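Local coordinates for response regulator receiver protein (Pseudoalteromonas atlantica T6c, PDB 3KTO) that probably acts as a signalling receiver of the CheY-like response regulator family, with a likely but undefined role in transcriptional regulation, at residues Ile8-Asp13 against Gln45-Asp50; Gly53-Ala58 against Ile84-Ser89; Ser23-Pro28 against Phe111-Leu116; Lys63-Ile68 against Ile92-Arg97; Val12-Asp17 against Ala58-Lys63. All blocks are in the same frame, centred on the assembly; numbering follows the deposited sequence.

Contact 1: Ile8-Asp13 against Gln45-Asp50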
# COMPACT_ATOMS: atom_id res chain seq x y z
N ILE A 8 24.88 14.65 -0.63
CA ILE A 8 23.91 13.83 0.07
C ILE A 8 22.47 14.24 -0.20
O ILE A 8 22.16 15.43 -0.26
CB ILE A 8 24.13 13.92 1.59
CG1 ILE A 8 25.62 13.73 1.91
CG2 ILE A 8 23.28 12.87 2.30
CD1 ILE A 8 25.97 13.95 3.36
N ILE A 9 21.60 13.25 -0.37
CA ILE A 9 20.18 13.50 -0.57
C ILE A 9 19.45 12.71 0.51
O ILE A 9 19.59 11.50 0.60
CB ILE A 9 19.67 13.06 -1.95
CG1 ILE A 9 20.17 14.02 -3.02
CG2 ILE A 9 18.13 13.02 -1.96
CD1 ILE A 9 19.54 13.81 -4.38
N TYR A 10 18.69 13.42 1.33
CA TYR A 10 17.95 12.79 2.41
C TYR A 10 16.61 12.27 1.92
O TYR A 10 15.84 13.00 1.28
CB TYR A 10 17.70 13.79 3.54
CG TYR A 10 18.95 14.33 4.20
CD1 TYR A 10 19.89 13.47 4.77
CD2 TYR A 10 19.19 15.70 4.28
CE1 TYR A 10 21.04 13.96 5.39
CE2 TYR A 10 20.33 16.21 4.90
CZ TYR A 10 21.25 15.33 5.45
OH TYR A 10 22.38 15.82 6.07
N LEU A 11 16.34 11.00 2.23
CA LEU A 11 15.07 10.38 1.87
C LEU A 11 14.28 10.12 3.16
O LEU A 11 14.76 9.44 4.06
CB LEU A 11 15.30 9.06 1.12
CG LEU A 11 14.06 8.19 0.88
CD1 LEU A 11 12.99 8.97 0.12
CD2 LEU A 11 14.45 6.95 0.09
N VAL A 12 13.08 10.68 3.25
CA VAL A 12 12.23 10.48 4.42
C VAL A 12 10.99 9.74 3.90
O VAL A 12 10.19 10.30 3.15
CB VAL A 12 11.84 11.82 5.06
CG1 VAL A 12 11.18 11.58 6.41
CG2 VAL A 12 13.06 12.70 5.23
N ASP A 13 10.85 8.49 4.30
CA ASP A 13 9.75 7.65 3.86
C ASP A 13 9.62 6.53 4.89
O ASP A 13 10.60 5.87 5.21
CB ASP A 13 10.11 7.06 2.48
CG ASP A 13 8.97 6.28 1.85
OD1 ASP A 13 8.21 5.63 2.58
OD2 ASP A 13 8.86 6.30 0.60
N GLN A 45 18.30 14.90 12.87
CA GLN A 45 19.47 14.90 12.01
C GLN A 45 20.06 16.28 11.80
O GLN A 45 19.35 17.22 11.46
CB GLN A 45 19.10 14.29 10.66
CG GLN A 45 20.22 14.29 9.63
CD GLN A 45 21.40 13.43 10.06
OE1 GLN A 45 21.23 12.28 10.44
NE2 GLN A 45 22.59 13.99 9.98
N GLN A 46 21.37 16.39 11.99
CA GLN A 46 22.05 17.66 11.78
C GLN A 46 22.19 17.80 10.27
O GLN A 46 22.99 17.10 9.64
CB GLN A 46 23.43 17.63 12.44
CG GLN A 46 23.72 18.79 13.40
CD GLN A 46 23.82 20.14 12.69
OE1 GLN A 46 24.11 21.16 13.32
NE2 GLN A 46 23.58 20.15 11.38
N ILE A 47 21.40 18.69 9.68
CA ILE A 47 21.45 18.88 8.24
C ILE A 47 22.87 19.19 7.80
O ILE A 47 23.44 20.20 8.18
CB ILE A 47 20.51 20.02 7.79
CG1 ILE A 47 19.08 19.72 8.26
CG2 ILE A 47 20.55 20.15 6.27
CD1 ILE A 47 18.03 20.69 7.76
N SER A 48 23.43 18.28 7.00
CA SER A 48 24.79 18.41 6.51
C SER A 48 24.98 19.47 5.44
O SER A 48 24.07 19.77 4.66
CB SER A 48 25.26 17.06 5.97
OG SER A 48 26.55 17.17 5.39
N ASP A 49 26.18 20.05 5.41
CA ASP A 49 26.51 21.08 4.43
C ASP A 49 26.73 20.43 3.06
O ASP A 49 26.82 21.12 2.05
CB ASP A 49 27.76 21.85 4.85
CG ASP A 49 27.49 22.84 5.97
OD1 ASP A 49 26.77 23.84 5.72
OD2 ASP A 49 27.99 22.63 7.10
N ASP A 50 26.79 19.11 3.04
CA ASP A 50 26.99 18.37 1.80
C ASP A 50 25.65 17.88 1.23
O ASP A 50 25.61 17.18 0.21
CB ASP A 50 27.93 17.19 2.03
CG ASP A 50 29.34 17.64 2.38
OD1 ASP A 50 30.02 18.21 1.50
OD2 ASP A 50 29.76 17.43 3.54
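With CG beside its backbone N and anti to its carbonyl carbon (chi1 -62°), Tyr10 carries its ring from strand 8-12 to the loop 45-50, where OH accepts a hydrogen bond from Ser48 N at 2.8 Å. The bond is nearly straight (163° at the hydrogen), and the donor lies in the ring plane. The long tyrosine side chain suits the gap, because its body is apolar and its end accepts the loop's N-H. Ile47 CG2 sits at the ring edge, 4.2 Å from Tyr10 CE2, while Phe42 meets the ring edge-to-face. A phenylalanine in its place would probably leave Ser48 N without its acceptor and the loop free to shift. Ile8 grips the far end of the loop: its N donates to Asp50 O at 2.8 Å, and its CD1 lies 4.0 Å from Asp50 CB. Between these two points the loop holds its own shape through an ST turn, in which Ser48 OG takes the N-H of Asp50 at 3.1 Å. The backbone bond at Ile8 comes just before strand 51-57 pairs with strand 8-12, an arrangement that belongs to the parallel sheet of the CheY-like receiver fold.

Contact 2: Gly53-Ala58 against Ile84-Ser89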
# COMPACT_ATOMS: atom_id res chain seq x y z
N GLY A 53 19.86 17.88 -1.71
CA GLY A 53 18.44 17.71 -1.97
C GLY A 53 17.72 16.78 -1.01
O GLY A 53 18.33 16.21 -0.11
N MSE A 54 16.41 16.63 -1.22
CA MSE A 54 15.60 15.75 -0.38
C MSE A 54 14.47 15.08 -1.17
O MSE A 54 14.02 15.59 -2.20
CB MSE A 54 14.97 16.54 0.79
CG MSE A 54 15.96 16.96 1.88
SE MSE A 54 15.10 17.67 3.49
CE MSE A 54 14.05 16.16 3.91
N ILE A 55 14.04 13.93 -0.68
CA ILE A 55 12.94 13.17 -1.28
C ILE A 55 12.08 12.85 -0.07
O ILE A 55 12.57 12.29 0.93
CB ILE A 55 13.41 11.88 -1.93
CG1 ILE A 55 14.40 12.21 -3.06
CG2 ILE A 55 12.21 11.10 -2.47
CD1 ILE A 55 14.88 11.00 -3.86
N ILE A 56 10.81 13.23 -0.14
CA ILE A 56 9.92 13.03 0.99
C ILE A 56 8.57 12.44 0.58
O ILE A 56 7.96 12.90 -0.39
CB ILE A 56 9.67 14.37 1.72
CG1 ILE A 56 11.00 15.04 2.08
CG2 ILE A 56 8.84 14.16 2.97
CD1 ILE A 56 10.83 16.42 2.75
N GLU A 57 8.14 11.43 1.32
CA GLU A 57 6.85 10.78 1.11
C GLU A 57 5.85 11.77 1.69
O GLU A 57 6.01 12.23 2.83
CB GLU A 57 6.81 9.44 1.87
CG GLU A 57 5.41 8.94 2.29
CD GLU A 57 4.48 8.67 1.12
OE1 GLU A 57 4.82 7.85 0.24
OE2 GLU A 57 3.39 9.29 1.10
N ALA A 58 4.85 12.13 0.90
CA ALA A 58 3.85 13.10 1.33
C ALA A 58 3.05 12.72 2.56
O ALA A 58 2.70 13.59 3.37
CB ALA A 58 2.87 13.40 0.16
N ILE A 84 11.90 16.61 -3.80
CA ILE A 84 11.03 15.80 -4.64
C ILE A 84 10.02 15.16 -3.69
O ILE A 84 10.40 14.41 -2.79
CB ILE A 84 11.81 14.66 -5.34
CG1 ILE A 84 12.91 15.23 -6.23
CG2 ILE A 84 10.86 13.82 -6.17
CD1 ILE A 84 13.80 14.15 -6.84
N VAL A 85 8.74 15.47 -3.85
CA VAL A 85 7.72 14.87 -3.00
C VAL A 85 7.08 13.69 -3.74
O VAL A 85 6.76 13.79 -4.92
CB VAL A 85 6.65 15.92 -2.62
CG1 VAL A 85 5.52 15.26 -1.86
CG2 VAL A 85 7.29 17.01 -1.75
N MSE A 86 6.92 12.56 -3.04
CA MSE A 86 6.35 11.36 -3.63
C MSE A 86 5.17 10.87 -2.79
O MSE A 86 5.14 11.07 -1.58
CB MSE A 86 7.40 10.26 -3.71
CG MSE A 86 8.66 10.65 -4.49
SE MSE A 86 9.94 9.20 -4.64
CE MSE A 86 9.13 8.30 -6.14
N ALA A 87 4.21 10.23 -3.44
CA ALA A 87 3.05 9.72 -2.74
C ALA A 87 2.43 8.58 -3.53
O ALA A 87 2.39 8.62 -4.76
CB ALA A 87 2.01 10.84 -2.53
N SER A 88 2.00 7.54 -2.83
CA SER A 88 1.37 6.40 -3.48
C SER A 88 -0.13 6.62 -3.44
O SER A 88 -0.91 5.84 -3.98
CB SER A 88 1.75 5.11 -2.75
OG SER A 88 1.54 5.23 -1.36
N SER A 89 -0.51 7.71 -2.79
CA SER A 89 -1.90 8.12 -2.63
C SER A 89 -1.94 9.64 -2.70
O SER A 89 -1.18 10.32 -2.01
CB SER A 89 -2.43 7.66 -1.27
OG SER A 89 -3.72 8.19 -1.03
O HOH W 1 1.51 7.85 -0.18
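The carboxylate of Glu57 lies with one face over the backbone carbonyl of Met86, whose O is 3.7 Å from Glu57 CD; at its edge a water, tilted out of the plane to the other side, donates to Glu57 OE2 at 2.7 Å. The same water accepts from Ser88 N and so bridges the ends of the two strands. Glu57 OE2 also takes the N-H of His59, and OE1 pairs with Lys109. An alanine here would probably leave Lys109 without this anionic partner and the water without its acceptor. Behind this polar end, strands 53-57 and 84-87 run parallel, with axes 22° apart. Ile84 N bonds to Met54 O at 2.8 Å, Ile56 N to Ile84 O, Met86 N to Ile56 O and Ala58 N to Met86 O at 2.7 Å. Beta-branched Ile55 and Ile84 share one sheet face with selenomethionine Met86, whose SE lies 3.7 Å from Ile55 CG2. Small Ala58 tucks its CB 3.8 Å from Val85 CG1. Glu57 stands where CheY-like receivers usually carry their phosphorylated aspartate, so this chemistry is consistent with a site that departs from ordinary aspartyl phosphorylation.

Contact 3: Ser23-Pro28 against Phe111-Leu116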
# COMPACT_ATOMS: atom_id res chain seq x y z
N SER A 23 16.89 3.44 -2.81
CA SER A 23 18.33 3.49 -2.61
C SER A 23 19.06 2.71 -3.70
O SER A 23 20.07 3.17 -4.22
CB SER A 23 18.69 2.94 -1.24
OG SER A 23 18.18 3.78 -0.22
N LYS A 24 18.53 1.54 -4.04
CA LYS A 24 19.13 0.70 -5.08
C LYS A 24 19.11 1.40 -6.43
O LYS A 24 20.12 1.47 -7.12
CB LYS A 24 18.38 -0.64 -5.17
CG LYS A 24 18.72 -1.59 -4.03
CD LYS A 24 17.85 -2.85 -4.03
CE LYS A 24 16.43 -2.55 -3.54
NZ LYS A 24 15.59 -3.78 -3.38
N LEU A 25 17.95 1.92 -6.79
CA LEU A 25 17.79 2.63 -8.06
C LEU A 25 18.70 3.85 -8.24
O LEU A 25 19.12 4.15 -9.35
CB LEU A 25 16.33 3.09 -8.21
CG LEU A 25 16.05 4.00 -9.41
CD1 LEU A 25 16.23 3.22 -10.71
CD2 LEU A 25 14.64 4.55 -9.31
N LEU A 26 19.00 4.55 -7.15
CA LEU A 26 19.82 5.75 -7.24
C LEU A 26 21.29 5.59 -6.88
O LEU A 26 22.09 6.51 -7.06
CB LEU A 26 19.21 6.85 -6.37
CG LEU A 26 17.77 7.27 -6.66
CD1 LEU A 26 17.31 8.23 -5.56
CD2 LEU A 26 17.69 7.92 -8.03
N SER A 27 21.66 4.42 -6.36
CA SER A 27 23.05 4.17 -5.96
C SER A 27 24.03 4.43 -7.09
O SER A 27 25.10 5.01 -6.88
CB SER A 27 23.22 2.74 -5.45
OG SER A 27 23.00 1.77 -6.46
N PRO A 28 23.69 4.00 -8.32
CA PRO A 28 24.62 4.22 -9.43
C PRO A 28 24.68 5.65 -9.94
O PRO A 28 25.18 5.90 -11.02
CB PRO A 28 24.15 3.22 -10.49
CG PRO A 28 22.63 3.23 -10.28
CD PRO A 28 22.51 3.23 -8.77
N PHE A 111 6.05 4.70 -9.43
CA PHE A 111 6.62 5.69 -10.33
C PHE A 111 7.41 5.09 -11.48
O PHE A 111 7.72 3.89 -11.51
CB PHE A 111 7.55 6.61 -9.55
CG PHE A 111 8.69 5.89 -8.90
CD1 PHE A 111 8.47 5.06 -7.81
CD2 PHE A 111 9.98 6.00 -9.41
CE1 PHE A 111 9.51 4.34 -7.24
CE2 PHE A 111 11.03 5.28 -8.85
CZ PHE A 111 10.78 4.45 -7.76
N ILE A 112 7.74 5.95 -12.43
CA ILE A 112 8.52 5.59 -13.60
C ILE A 112 9.94 5.90 -13.17
O ILE A 112 10.27 7.04 -12.85
CB ILE A 112 8.12 6.46 -14.79
CG1 ILE A 112 6.59 6.47 -14.92
CG2 ILE A 112 8.75 5.91 -16.06
CD1 ILE A 112 6.07 7.44 -15.96
N GLU A 113 10.80 4.89 -13.16
CA GLU A 113 12.16 5.13 -12.71
C GLU A 113 12.91 6.25 -13.41
O GLU A 113 13.63 7.00 -12.75
CB GLU A 113 12.98 3.84 -12.73
CG GLU A 113 13.10 3.15 -14.06
CD GLU A 113 14.12 2.03 -14.01
OE1 GLU A 113 14.03 1.19 -13.09
OE2 GLU A 113 15.01 1.99 -14.89
N HIS A 114 12.76 6.41 -14.72
CA HIS A 114 13.51 7.47 -15.39
C HIS A 114 13.08 8.86 -14.94
O HIS A 114 13.87 9.79 -14.94
CB HIS A 114 13.45 7.35 -16.92
CG HIS A 114 12.18 7.85 -17.54
ND1 HIS A 114 11.10 7.03 -17.77
CD2 HIS A 114 11.84 9.07 -18.00
CE1 HIS A 114 10.14 7.73 -18.35
NE2 HIS A 114 10.56 8.98 -18.50
N VAL A 115 11.83 8.99 -14.52
CA VAL A 115 11.35 10.28 -14.04
C VAL A 115 12.11 10.61 -12.76
O VAL A 115 12.69 11.69 -12.62
CB VAL A 115 9.84 10.25 -13.73
CG1 VAL A 115 9.41 11.56 -13.08
CG2 VAL A 115 9.06 10.01 -15.01
N LEU A 116 12.13 9.67 -11.82
CA LEU A 116 12.83 9.89 -10.57
C LEU A 116 14.32 10.09 -10.83
O LEU A 116 14.91 11.04 -10.33
CB LEU A 116 12.63 8.71 -9.63
CG LEU A 116 13.46 8.79 -8.35
CD1 LEU A 116 12.99 9.97 -7.50
CD2 LEU A 116 13.34 7.49 -7.58
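Leu25 pushes its CD2 methyl into the angle between Phe111 and Leu116. It meets the phenyl ring edge-on, in the ring plane, 3.7 Å from Phe111 CE2, and stands equally near the CD2 methyl of Leu116. Both methyls of Leu25 also touch Glu113, CD1 and CD2 each lying 3.9 Å from Glu113 CB, but CD1 alone runs on to the carboxylate, 3.8 Å from Glu113 OE1. A forked leucine suits this place because one methyl can go inward to Phe111 and Leu116 while its twin follows the side chain of an exposed glutamate. Phe111 has CG in the crowded position between backbone N and carbonyl carbon (chi1 61°), and from there its ring reaches Leu25 from the opposite direction. Leu26 makes a looser second touch, its CD2 4.3 Å from Leu116 CG. No hydrogen bond spans the two segments, so they are held mainly by van der Waals packing of apolar groups. Backbone bonds from Phe111 go to a third subunit, whose Lys63 also packs on Glu113. Within the chain, helices 16-26 and 113-127 lie side by side on one face of the receiver sheet: Leu25 continues onto Val117 and Leu26 onto Val120, Leu22 adds to Phe111 and Leu116, and below them lie Ile33 of strand 32-36 and Ile107 of strand 105-108.

Contact 4: Lys63-Ile68 against Ile92-Arg97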
# COMPACT_ATOMS: atom_id res chain seq x y z
N LYS A 63 -0.17 9.62 7.87
CA LYS A 63 -0.69 10.89 8.37
C LYS A 63 -0.73 11.79 7.14
O LYS A 63 0.30 12.25 6.67
CB LYS A 63 0.24 11.49 9.43
CG LYS A 63 0.08 10.89 10.81
CD LYS A 63 0.53 9.44 10.87
CE LYS A 63 0.22 8.84 12.24
NZ LYS A 63 0.67 9.73 13.35
N LYS A 64 -1.93 12.04 6.62
CA LYS A 64 -2.08 12.82 5.41
C LYS A 64 -1.30 14.12 5.41
O LYS A 64 -1.38 14.89 6.36
CB LYS A 64 -3.56 13.12 5.15
CG LYS A 64 -3.82 13.66 3.75
CD LYS A 64 -5.30 13.88 3.52
CE LYS A 64 -5.59 14.21 2.06
NZ LYS A 64 -7.04 14.52 1.86
N ASP A 65 -0.55 14.33 4.34
CA ASP A 65 0.24 15.54 4.16
C ASP A 65 1.35 15.80 5.18
O ASP A 65 1.97 16.85 5.12
CB ASP A 65 -0.69 16.76 4.13
CG ASP A 65 -1.56 16.82 2.89
OD1 ASP A 65 -1.36 16.01 1.96
OD2 ASP A 65 -2.45 17.70 2.85
N SER A 66 1.62 14.87 6.09
CA SER A 66 2.66 15.11 7.10
C SER A 66 4.05 15.34 6.48
O SER A 66 4.86 16.09 7.03
CB SER A 66 2.71 13.98 8.13
OG SER A 66 2.99 12.72 7.58
N GLY A 67 4.32 14.72 5.34
CA GLY A 67 5.60 14.92 4.69
C GLY A 67 5.70 16.33 4.14
O GLY A 67 6.75 16.97 4.21
N ILE A 68 4.59 16.84 3.59
CA ILE A 68 4.55 18.19 3.04
C ILE A 68 4.69 19.19 4.19
O ILE A 68 5.35 20.21 4.05
CB ILE A 68 3.23 18.42 2.27
CG1 ILE A 68 3.18 17.47 1.07
CG2 ILE A 68 3.15 19.86 1.78
CD1 ILE A 68 1.80 17.38 0.42
N ILE A 92 -5.90 16.11 -5.56
CA ILE A 92 -5.41 17.37 -6.10
C ILE A 92 -4.91 18.37 -5.05
O ILE A 92 -3.85 18.97 -5.24
CB ILE A 92 -6.50 18.05 -6.96
CG1 ILE A 92 -6.84 17.18 -8.18
CG2 ILE A 92 -6.04 19.40 -7.39
CD1 ILE A 92 -5.65 16.70 -8.94
N PRO A 93 -5.66 18.58 -3.95
CA PRO A 93 -5.19 19.54 -2.95
C PRO A 93 -3.80 19.22 -2.38
O PRO A 93 -3.01 20.13 -2.13
CB PRO A 93 -6.29 19.50 -1.89
CG PRO A 93 -7.52 19.27 -2.72
CD PRO A 93 -7.05 18.18 -3.67
N THR A 94 -3.51 17.95 -2.20
CA THR A 94 -2.19 17.55 -1.68
C THR A 94 -1.08 17.96 -2.67
O THR A 94 -0.04 18.50 -2.27
CB THR A 94 -2.16 16.03 -1.41
OG1 THR A 94 -2.94 15.76 -0.24
CG2 THR A 94 -0.72 15.54 -1.22
N ALA A 95 -1.30 17.71 -3.95
CA ALA A 95 -0.33 18.06 -4.99
C ALA A 95 -0.11 19.57 -4.99
O ALA A 95 1.02 20.05 -5.04
CB ALA A 95 -0.82 17.61 -6.37
N VAL A 96 -1.20 20.33 -4.94
CA VAL A 96 -1.12 21.78 -4.93
C VAL A 96 -0.39 22.28 -3.69
O VAL A 96 0.44 23.18 -3.77
CB VAL A 96 -2.55 22.41 -5.00
CG1 VAL A 96 -2.47 23.93 -4.81
CG2 VAL A 96 -3.20 22.09 -6.34
N ARG A 97 -0.70 21.71 -2.53
CA ARG A 97 -0.04 22.13 -1.30
C ARG A 97 1.47 21.88 -1.43
O ARG A 97 2.29 22.67 -0.97
CB ARG A 97 -0.61 21.35 -0.12
CG ARG A 97 0.05 21.68 1.19
CD ARG A 97 -0.58 20.91 2.33
NE ARG A 97 0.01 21.30 3.61
CZ ARG A 97 -0.42 20.87 4.79
NH1 ARG A 97 -1.44 20.03 4.86
NH2 ARG A 97 0.18 21.29 5.89
O HOH W 2 -5.81 16.97 0.52
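Asp65 divides its carboxylate between two residues of helix 92-100. Its OD1 lies 2.7 Å from Thr94 OG1, within hydrogen-bonding distance, while OD2 forms a salt bridge with Arg97 NH1 at 3.2 Å. That bridge is bent, 141° at the hydrogen, and one-pronged: NH1 comes to the anti side of OD2, and the carboxylate and guanidinium planes stand 86° apart, so the two groups do not face each other as a matched pair. Arg97 spends its NE on Glu72, its stronger partner, and probably links the two acids through charge. Thr94 OG1 also receives a hydrogen bond from a water at 3.2 Å, and this water also accepts a weak hydrogen bond from Lys64 NZ. Asp91 serves both residues, through a salt bridge to Lys64 NZ and a hydrogen bond from Thr94 N. In the receiver fold, helices 66-76 and 92-100 are neighbours on one side of the sheet, and this contact joins their N-terminal parts. Asp65 stands at the N-cap position of helix 66-76 but makes no capping bond, its oxygens being turned to the other helix; its own N-H goes to His59 ND1. A type II turn, Lys63 to Ser66, leads in, with Ser66 N on Lys63 O at 3.0 Å. Beneath the polar groups Ile68 supplies the apolar floor: CD1 packs 3.5 Å from Thr94 CG2, and CG2 lies 3.6 Å from Arg97 CG, along the fully extended arginine chain.

Contact 5: Val12-Asp17 against Ala58-Lys63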
# COMPACT_ATOMS: atom_id res chain seq x y z
N VAL A 12 13.08 10.68 3.25
CA VAL A 12 12.23 10.48 4.42
C VAL A 12 10.99 9.74 3.90
O VAL A 12 10.19 10.30 3.15
CB VAL A 12 11.84 11.82 5.06
CG1 VAL A 12 11.18 11.58 6.41
CG2 VAL A 12 13.06 12.70 5.23
N ASP A 13 10.85 8.49 4.30
CA ASP A 13 9.75 7.65 3.86
C ASP A 13 9.62 6.53 4.89
O ASP A 13 10.60 5.87 5.21
CB ASP A 13 10.11 7.06 2.48
CG ASP A 13 8.97 6.28 1.85
OD1 ASP A 13 8.21 5.63 2.58
OD2 ASP A 13 8.86 6.30 0.60
N HIS A 14 8.41 6.33 5.41
CA HIS A 14 8.16 5.30 6.42
C HIS A 14 8.08 3.88 5.85
O HIS A 14 8.01 2.91 6.60
CB HIS A 14 6.87 5.60 7.16
CG HIS A 14 5.66 5.58 6.29
ND1 HIS A 14 5.43 6.53 5.32
CD2 HIS A 14 4.64 4.69 6.19
CE1 HIS A 14 4.33 6.22 4.66
NE2 HIS A 14 3.83 5.11 5.17
N GLN A 15 8.08 3.76 4.53
CA GLN A 15 8.01 2.45 3.90
C GLN A 15 9.40 1.84 3.72
O GLN A 15 10.20 2.34 2.92
CB GLN A 15 7.30 2.54 2.56
CG GLN A 15 5.79 2.72 2.67
CD GLN A 15 5.11 1.51 3.31
OE1 GLN A 15 5.40 0.37 2.97
NE2 GLN A 15 4.18 1.77 4.22
N LYS A 16 9.68 0.78 4.47
CA LYS A 16 10.96 0.10 4.39
C LYS A 16 11.32 -0.30 2.96
O LYS A 16 12.44 -0.05 2.51
CB LYS A 16 10.97 -1.15 5.28
CG LYS A 16 11.02 -0.85 6.76
CD LYS A 16 11.26 -2.13 7.56
CE LYS A 16 10.08 -3.07 7.47
NZ LYS A 16 8.89 -2.52 8.17
N ASP A 17 10.38 -0.92 2.26
CA ASP A 17 10.63 -1.35 0.89
C ASP A 17 11.00 -0.17 -0.00
O ASP A 17 11.86 -0.28 -0.88
CB ASP A 17 9.39 -2.05 0.30
CG ASP A 17 8.99 -3.29 1.08
OD1 ASP A 17 9.78 -3.76 1.92
OD2 ASP A 17 7.87 -3.80 0.85
N ALA A 58 4.85 12.13 0.90
CA ALA A 58 3.85 13.10 1.33
C ALA A 58 3.05 12.72 2.56
O ALA A 58 2.70 13.59 3.37
CB ALA A 58 2.87 13.40 0.16
N HIS A 59 2.77 11.43 2.72
CA HIS A 59 1.94 10.97 3.83
C HIS A 59 2.68 10.04 4.79
O HIS A 59 2.31 8.87 4.94
CB HIS A 59 0.70 10.27 3.28
CG HIS A 59 0.03 11.03 2.18
ND1 HIS A 59 -0.35 12.35 2.31
CD2 HIS A 59 -0.33 10.66 0.93
CE1 HIS A 59 -0.92 12.75 1.19
NE2 HIS A 59 -0.92 11.75 0.33
N LEU A 60 3.71 10.57 5.44
CA LEU A 60 4.50 9.80 6.38
C LEU A 60 3.64 9.14 7.45
O LEU A 60 2.77 9.78 8.05
CB LEU A 60 5.56 10.70 7.03
CG LEU A 60 6.64 11.18 6.06
CD1 LEU A 60 7.42 12.33 6.68
CD2 LEU A 60 7.57 10.02 5.71
N GLU A 61 3.87 7.85 7.65
CA GLU A 61 3.13 7.04 8.62
C GLU A 61 1.61 7.10 8.44
O GLU A 61 0.85 6.91 9.39
CB GLU A 61 3.52 7.45 10.04
CG GLU A 61 5.02 7.33 10.28
CD GLU A 61 5.41 7.26 11.74
OE1 GLU A 61 4.98 8.14 12.53
OE2 GLU A 61 6.15 6.33 12.11
N ASP A 62 1.17 7.33 7.21
CA ASP A 62 -0.25 7.39 6.90
C ASP A 62 -0.96 8.62 7.47
O ASP A 62 -2.19 8.66 7.54
CB ASP A 62 -0.94 6.11 7.39
CG ASP A 62 -1.71 5.41 6.28
OD1 ASP A 62 -1.38 5.62 5.09
OD2 ASP A 62 -2.63 4.63 6.60
N LYS A 63 -0.17 9.62 7.87
CA LYS A 63 -0.69 10.89 8.37
C LYS A 63 -0.73 11.79 7.14
O LYS A 63 0.30 12.25 6.67
CB LYS A 63 0.24 11.49 9.43
CG LYS A 63 0.08 10.89 10.81
CD LYS A 63 0.53 9.44 10.87
CE LYS A 63 0.22 8.84 12.24
NZ LYS A 63 0.67 9.73 13.35
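The imidazole of His14 lies flat against the backbone of the loop 58-63, with Glu61 N 3.1 Å above one face, off toward the rim, and Asp62 N farther along the same side. Gln15 CG stands over the opposite face, so the ring is held between the loop and its own neighbour. CG of His14 lies between backbone N and carbonyl carbon (chi1 63°), which swings the ring toward the loop and brings CE1 to 3.3 Å from His59 O. A flat aromatic suits a turn whose peptides it can overlie; Glu61 and Asp62 both have positive phi there, and Asp62 N bonds back to His59 O at 3.0 Å. These loops lie at the C-terminal ends of the sheet strands, where CheY-like relatives commonly carry two adjacent acids; the corresponding residues here are probably Asp13 and His14, a histidine in place of the second acid. Asp13 OD1 takes the N-H of Gln15 at 2.7 Å in an Asx turn, and OD2 pairs with Lys109. Deeper in, Val12 and Leu60 cross at about a right angle, with Val12 CG1 3.8 Å from Leu60 CD1, while Leu60 CD2 lies 3.7 Å from Asp13 CA. Lys109 of a second subunit packs on Asp62.

In the fold
From the N terminus, strand 8-12 opens two loops: contact 1 closes at 45-50, and contact 5, starting from the shared Val12 and Asp13, closes at 58-63. Contact 3 opens at 23-28 and closes last, at 111-116; it crosses contacts 1 and 5 and encloses contacts 2 and 4. Contact 2 crosses contacts 4 and 5, and contact 4 takes over at Lys63 where contact 5 ends. Contact 1 ties strand 8-12 to the loop leading into strand 51-57, contact 2 pairs strand 51-57 with strand 83-87, and contact 5 joins the loops after strands 8-12 and 51-57. Contact 3 joins the first and last helices on one face, and contact 4 joins two helices on the other.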